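Local atomic coordinates of DnaB intein (Synechocystis sp., PDB entry 1MI8), a protein that probably excises itself from a replicative DNA helicase precursor by protein splicing, joining the flanking polypeptides in a process that includes cyclization of an asparagine side chain. Residues A3-S8 with G132-F137; L65-K70 with A149-V154. The protein carries 4 engineered substitutions. All blocks are in the same frame, centred on the assembly; numbering follows the deposited sequence.

In the fold
Contact 1 (3-8 with 132-137) and contact 2 (65-70 with 149-154) have centres about 13 Å apart in the all-beta intein fold, and their segments alternate along the chain: 3-8, 65-70, 132-137, 149-154. Strands 4-5, 68-71 and 120-140 belong to one branched antiparallel sheet, whereas 152-155 pairs with 146-149 as a hairpin. The two contacts meet directly at Lys70, which joins them through salt bridges to Asp7 and Glu134, and at Ser8, which packs on Asn150. This interleaving brings the N-terminal segment and the hairpin close to the C-terminus into one neighbourhood, consistent with an intein, which must hold its two splice junctions close together.

Contact 1. Residues A3-S8 with G132-F137; sequences AISGDS and GVEEVF. Engineered in segment 3-8: Ala3 (natural residue Cys).
The methyl of Ala3, an engineered replacement of the natural Cys, presses between the two branches of Val136, with CB 3.4 Å from Val136 CG1 and nearly as close to CG2, tighter than usual carbon packing. Val136 has CG1 between its backbone N and carbonyl carbon (chi1 80°), which leaves CG2 against the Ile4 carbonyl. Next to this pair, Ile4 and Phe137 form an antiparallel hydrogen-bonded pair: Ile4 N to Phe137 O and Phe137 N to Ile4 O are both 2.8 Å, the latter nearly straight at 176°. Beyond it the N-terminal segment leaves the strand through a type I turn, Ser5 to Ser8. Gly6 CA lies 3.6 Å from Phe137 CD1, approaching the ring obliquely.

Ser5 OG sits anti to its own nitrogen (chi1 154°), where it donates to Glu134 OE1 at 3.0 Å on the syn side, somewhat out of the carboxylate plane. Ser5 OG in turn accepts from Asp7 N, closing an ST turn. A water accepts from Gly6 N and donates to Glu134 OE1 and to Glu135 O, bridging turn and strand. The carboxylates of Asp7 and Glu134 come within 4.3 Å, OD2 to OE1; their like charge is probably offset by Lys70, whose NZ makes salt bridges to Asp7 OD1 and Glu134 OE2.

The short strand 4-5 thus pairs with the long strand 120-140 and makes a backbone hydrogen bond between Ser5 and Lys70 of strand 68-71, while Ile4 packs on Phe147 and Ala149 of strand 146-149 and Phe137 on Met52 of strand 41-63.

Contact 2. Residues L65-K70 with A149-V154; sequences LGRTIK and ANDIIV
A beta hairpin of the intein splicing domain, strands 146-149 and 152-155 joined by a type I' turn from Ala149 to Ile152, packs here against the start of strand 68-71. The axes of segments 68-70 and 152-154 run 34° apart and approach to 9.1 Å, a separation filled by side chains rather than backbone pairing. Ile69, with CG1 anti to the backbone N (chi1 -164°), places CD1 3.9 Å from Ala149 CB and also close to Val154 CG1. Its other branch, CG2, meets Ile152 CD1 at 3.9 Å, and Phe77 of strand 76-79 touches all three of Ile69, Ile152 and Val154.

On the turn side, Arg67 CD lies 3.2 Å from Asp151 O and packs on Asp151 CB at 3.4 Å. Its guanidinium presents an edge to that carbonyl, and NH1 makes a weak but straight bond to it at 3.5 Å, with another weak bond to Pro98 O. The Asp151 carboxylate pairs instead with Arg18. Cutting Arg67 back to alanine would remove CD and the guanidinium, and is likely to leave Asp151 O without this weak donor and a gap beside Asp151 CB. A water accepts from Thr68 N and donates to Asn150 O, linking the two backbones.

Asn150 uses both ends of its amide: OD1 accepts from Leu9 N, while ND2 donates to Thr68 O at 3.0 Å, meeting a lone pair in the carbonyl plane, although Thr68 O is tilted 18° from the amide plane of Asn150.

Contact 1. Residues A3-S8 with G132-F137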
loop_
_atom_site.group_PDB
_atom_site.type_symbol
_atom_site.label_atom_id
_atom_site.label_comp_id
_atom_site.label_asym_id
_atom_site.label_seq_id
_atom_site.Cartn_x
_atom_site.Cartn_y
_atom_site.Cartn_z
ATOM N N ALA A 3 5.061 1.808 16.777
ATOM C CA ALA A 3 4.743 0.621 17.591
ATOM C C ALA A 3 4.303 -0.513 16.685
ATOM O O ALA A 3 3.706 -0.292 15.618
ATOM C CB ALA A 3 3.631 0.923 18.656
ATOM N N ILE A 4 4.553 -1.737 17.126
ATOM C CA ILE A 4 4.202 -2.891 16.305
ATOM C C ILE A 4 3.361 -3.873 17.128
ATOM O O ILE A 4 3.331 -3.765 18.363
ATOM C CB ILE A 4 5.503 -3.599 15.846
ATOM C CG1 ILE A 4 6.310 -4.037 17.097
ATOM C CG2 ILE A 4 6.409 -2.581 15.024
ATOM C CD1 ILE A 4 7.541 -4.886 16.786
ATOM N N SER A 5 2.709 -4.823 16.463
ATOM C CA SER A 5 1.928 -5.833 17.174
ATOM C C SER A 5 2.813 -6.671 18.135
ATOM O O SER A 5 4.001 -6.974 17.855
ATOM C CB SER A 5 1.214 -6.776 16.162
ATOM O OG SER A 5 0.939 -8.082 16.681
ATOM N N GLY A 6 2.214 -7.050 19.260
ATOM C CA GLY A 6 2.896 -7.858 20.236
ATOM C C GLY A 6 3.322 -9.206 19.702
ATOM O O GLY A 6 4.190 -9.833 20.277
ATOM N N ASP A 7 2.712 -9.633 18.591
ATOM C CA ASP A 7 3.019 -10.912 17.948
ATOM C C ASP A 7 4.398 -10.873 17.295
ATOM O O ASP A 7 4.989 -11.912 17.026
ATOM C CB ASP A 7 2.015 -11.215 16.824
ATOM C CG ASP A 7 0.523 -11.097 17.274
ATOM O OD1 ASP A 7 -0.365 -11.446 16.469
ATOM O OD2 ASP A 7 0.235 -10.649 18.404
ATOM N N SER A 8 4.868 -9.677 16.975
ATOM C CA SER A 8 6.156 -9.544 16.272
ATOM C C SER A 8 7.313 -10.257 17.003
ATOM O O SER A 8 7.531 -10.115 18.196
ATOM C CB SER A 8 6.506 -8.054 16.053
ATOM O OG SER A 8 5.424 -7.297 15.482
ATOM N N GLY A 132 -6.598 -4.206 11.883
ATOM C CA GLY A 132 -7.466 -4.095 13.041
ATOM C C GLY A 132 -6.755 -3.443 14.182
ATOM O O GLY A 132 -5.590 -3.075 14.052
ATOM N N VAL A 133 -7.448 -3.244 15.299
ATOM C CA VAL A 133 -6.788 -2.609 16.439
ATOM C C VAL A 133 -6.283 -3.722 17.304
ATOM O O VAL A 133 -6.919 -4.779 17.412
ATOM C CB VAL A 133 -7.721 -1.762 17.325
ATOM C CG1 VAL A 133 -6.955 -1.304 18.562
ATOM C CG2 VAL A 133 -8.236 -0.556 16.555
ATOM N N GLU A 134 -5.119 -3.477 17.887
ATOM C CA GLU A 134 -4.479 -4.428 18.788
ATOM C C GLU A 134 -3.577 -3.658 19.713
ATOM O O GLU A 134 -3.311 -2.469 19.499
ATOM C CB GLU A 134 -3.564 -5.429 18.080
ATOM C CG GLU A 134 -3.939 -5.887 16.723
ATOM C CD GLU A 134 -2.951 -6.939 16.251
ATOM O OE1 GLU A 134 -1.921 -7.162 16.950
ATOM O OE2 GLU A 134 -3.206 -7.542 15.197
ATOM N N GLU A 135 -3.143 -4.367 20.761
ATOM C CA GLU A 135 -2.198 -3.849 21.752
ATOM C C GLU A 135 -0.911 -3.705 20.952
ATOM O O GLU A 135 -0.542 -4.585 20.172
ATOM C CB GLU A 135 -2.015 -4.865 22.893
ATOM C CG GLU A 135 -2.661 -4.426 24.182
ATOM C CD GLU A 135 -2.769 -5.574 25.192
ATOM O OE1 GLU A 135 -1.916 -6.507 25.151
ATOM O OE2 GLU A 135 -3.702 -5.539 26.039
ATOM N N VAL A 136 -0.223 -2.603 21.150
ATOM C CA VAL A 136 0.950 -2.373 20.345
ATOM C C VAL A 136 2.144 -2.020 21.236
ATOM O O VAL A 136 1.982 -1.448 22.344
ATOM C CB VAL A 136 0.514 -1.341 19.238
ATOM C CG1 VAL A 136 0.492 0.097 19.750
ATOM C CG2 VAL A 136 1.304 -1.552 17.985
ATOM N N PHE A 137 3.323 -2.454 20.797
ATOM C CA PHE A 137 4.557 -2.290 21.560
ATOM C C PHE A 137 5.786 -1.716 20.813
ATOM O O PHE A 137 5.864 -1.742 19.566
ATOM C CB PHE A 137 5.000 -3.648 22.137
ATOM C CG PHE A 137 3.930 -4.411 22.940
ATOM C CD1 PHE A 137 2.827 -4.980 22.314
ATOM C CD2 PHE A 137 4.092 -4.616 24.321
ATOM C CE1 PHE A 137 1.891 -5.747 23.016
ATOM C CE2 PHE A 137 3.153 -5.402 25.068
ATOM C CZ PHE A 137 2.051 -5.969 24.420
HETATM O O HOH W 1 -0.605 -7.064 19.444
#

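Contact 2. Residues L65-K70 with A149-V154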
loop_
_atom_site.group_PDB
_atom_site.type_symbol
_atom_site.label_atom_id
_atom_site.label_comp_id
_atom_site.label_asym_id
_atom_site.label_seq_id
_atom_site.Cartn_x
_atom_site.Cartn_y
_atom_site.Cartn_z
ATOM N N LEU A 65 9.819 -11.149 -0.578
ATOM C CA LEU A 65 10.346 -12.400 -0.012
ATOM C C LEU A 65 9.296 -13.121 0.831
ATOM O O LEU A 65 9.402 -14.313 1.112
ATOM C CB LEU A 65 11.550 -12.121 0.896
ATOM C CG LEU A 65 12.904 -12.219 0.252
ATOM C CD1 LEU A 65 13.901 -11.835 1.256
ATOM C CD2 LEU A 65 13.153 -13.632 -0.309
ATOM N N GLY A 66 8.290 -12.380 1.252
ATOM C CA GLY A 66 7.258 -12.941 2.098
ATOM C C GLY A 66 7.400 -12.474 3.548
ATOM O O GLY A 66 6.613 -12.867 4.417
ATOM N N ARG A 67 8.383 -11.626 3.844
ATOM C CA ARG A 67 8.492 -11.170 5.221
ATOM C C ARG A 67 7.327 -10.245 5.470
ATOM O O ARG A 67 6.925 -9.482 4.586
ATOM C CB ARG A 67 9.863 -10.532 5.447
ATOM C CG ARG A 67 10.866 -11.651 5.490
ATOM C CD ARG A 67 12.305 -11.311 5.910
ATOM N NE ARG A 67 13.132 -12.269 5.178
ATOM C CZ ARG A 67 14.444 -12.378 5.224
ATOM N NH1 ARG A 67 15.161 -11.573 6.019
ATOM N NH2 ARG A 67 15.013 -13.284 4.402
ATOM N N THR A 68 6.763 -10.335 6.670
ATOM C CA THR A 68 5.574 -9.576 7.013
ATOM C C THR A 68 5.564 -9.161 8.468
ATOM O O THR A 68 6.058 -9.889 9.346
ATOM C CB THR A 68 4.313 -10.445 6.832
ATOM O OG1 THR A 68 4.358 -11.089 5.535
ATOM C CG2 THR A 68 3.088 -9.594 6.897
ATOM N N ILE A 69 4.904 -8.042 8.723
ATOM C CA ILE A 69 4.807 -7.535 10.065
ATOM C C ILE A 69 3.579 -6.646 10.181
ATOM O O ILE A 69 3.099 -6.077 9.209
ATOM C CB ILE A 69 6.119 -6.754 10.472
ATOM C CG1 ILE A 69 6.143 -6.582 11.984
ATOM C CG2 ILE A 69 6.186 -5.306 9.796
ATOM C CD1 ILE A 69 7.474 -5.917 12.491
ATOM N N LYS A 70 3.027 -6.579 11.378
ATOM C CA LYS A 70 1.872 -5.765 11.626
ATOM C C LYS A 70 2.385 -4.574 12.416
ATOM O O LYS A 70 3.081 -4.763 13.424
ATOM C CB LYS A 70 0.866 -6.536 12.438
ATOM C CG LYS A 70 0.024 -7.499 11.618
ATOM C CD LYS A 70 -1.028 -8.170 12.547
ATOM C CE LYS A 70 -0.371 -9.131 13.591
ATOM N NZ LYS A 70 -1.458 -9.528 14.601
ATOM N N ALA A 149 12.632 -7.162 13.643
ATOM C CA ALA A 149 11.456 -7.841 14.075
ATOM C C ALA A 149 10.839 -8.473 12.845
ATOM O O ALA A 149 10.697 -7.834 11.776
ATOM C CB ALA A 149 10.505 -6.856 14.776
ATOM N N ASN A 150 10.461 -9.746 12.997
ATOM C CA ASN A 150 9.900 -10.505 11.917
ATOM C C ASN A 150 10.849 -10.361 10.763
ATOM O O ASN A 150 10.445 -10.214 9.638
ATOM C CB ASN A 150 8.479 -10.040 11.556
ATOM C CG ASN A 150 7.428 -10.604 12.560
ATOM O OD1 ASN A 150 7.795 -11.180 13.605
ATOM N ND2 ASN A 150 6.160 -10.435 12.256
ATOM N N ASP A 151 12.140 -10.367 11.085
ATOM C CA ASP A 151 13.175 -10.352 10.035
ATOM C C ASP A 151 13.130 -9.137 9.130
ATOM O O ASP A 151 13.563 -9.204 7.978
ATOM C CB ASP A 151 13.040 -11.603 9.178
ATOM C CG ASP A 151 13.411 -12.861 9.927
ATOM O OD1 ASP A 151 14.472 -12.860 10.605
ATOM O OD2 ASP A 151 12.646 -13.863 9.830
ATOM N N ILE A 152 12.700 -8.018 9.683
ATOM C CA ILE A 152 12.617 -6.768 8.946
ATOM C C ILE A 152 13.231 -5.739 9.857
ATOM O O ILE A 152 13.088 -5.812 11.093
ATOM C CB ILE A 152 11.142 -6.372 8.713
ATOM C CG1 ILE A 152 10.445 -7.463 7.874
ATOM C CG2 ILE A 152 11.018 -5.023 8.020
ATOM C CD1 ILE A 152 8.943 -7.184 7.747
ATOM N N ILE A 153 13.918 -4.785 9.260
ATOM C CA ILE A 153 14.527 -3.692 10.052
ATOM C C ILE A 153 13.443 -2.679 10.419
ATOM O O ILE A 153 12.752 -2.161 9.536
ATOM C CB ILE A 153 15.567 -2.915 9.255
ATOM C CG1 ILE A 153 16.759 -3.835 8.888
ATOM C CG2 ILE A 153 16.094 -1.763 10.111
ATOM C CD1 ILE A 153 17.550 -4.214 10.088
ATOM N N VAL A 154 13.283 -2.387 11.707
ATOM C CA VAL A 154 12.280 -1.387 12.083
ATOM C C VAL A 154 12.866 -0.367 13.100
ATOM O O VAL A 154 13.748 -0.699 13.885
ATOM C CB VAL A 154 11.019 -2.063 12.686
ATOM C CG1 VAL A 154 10.489 -3.129 11.692
ATOM C CG2 VAL A 154 11.339 -2.693 14.074
HETATM O O HOH W 2 8.310 -11.998 8.437
#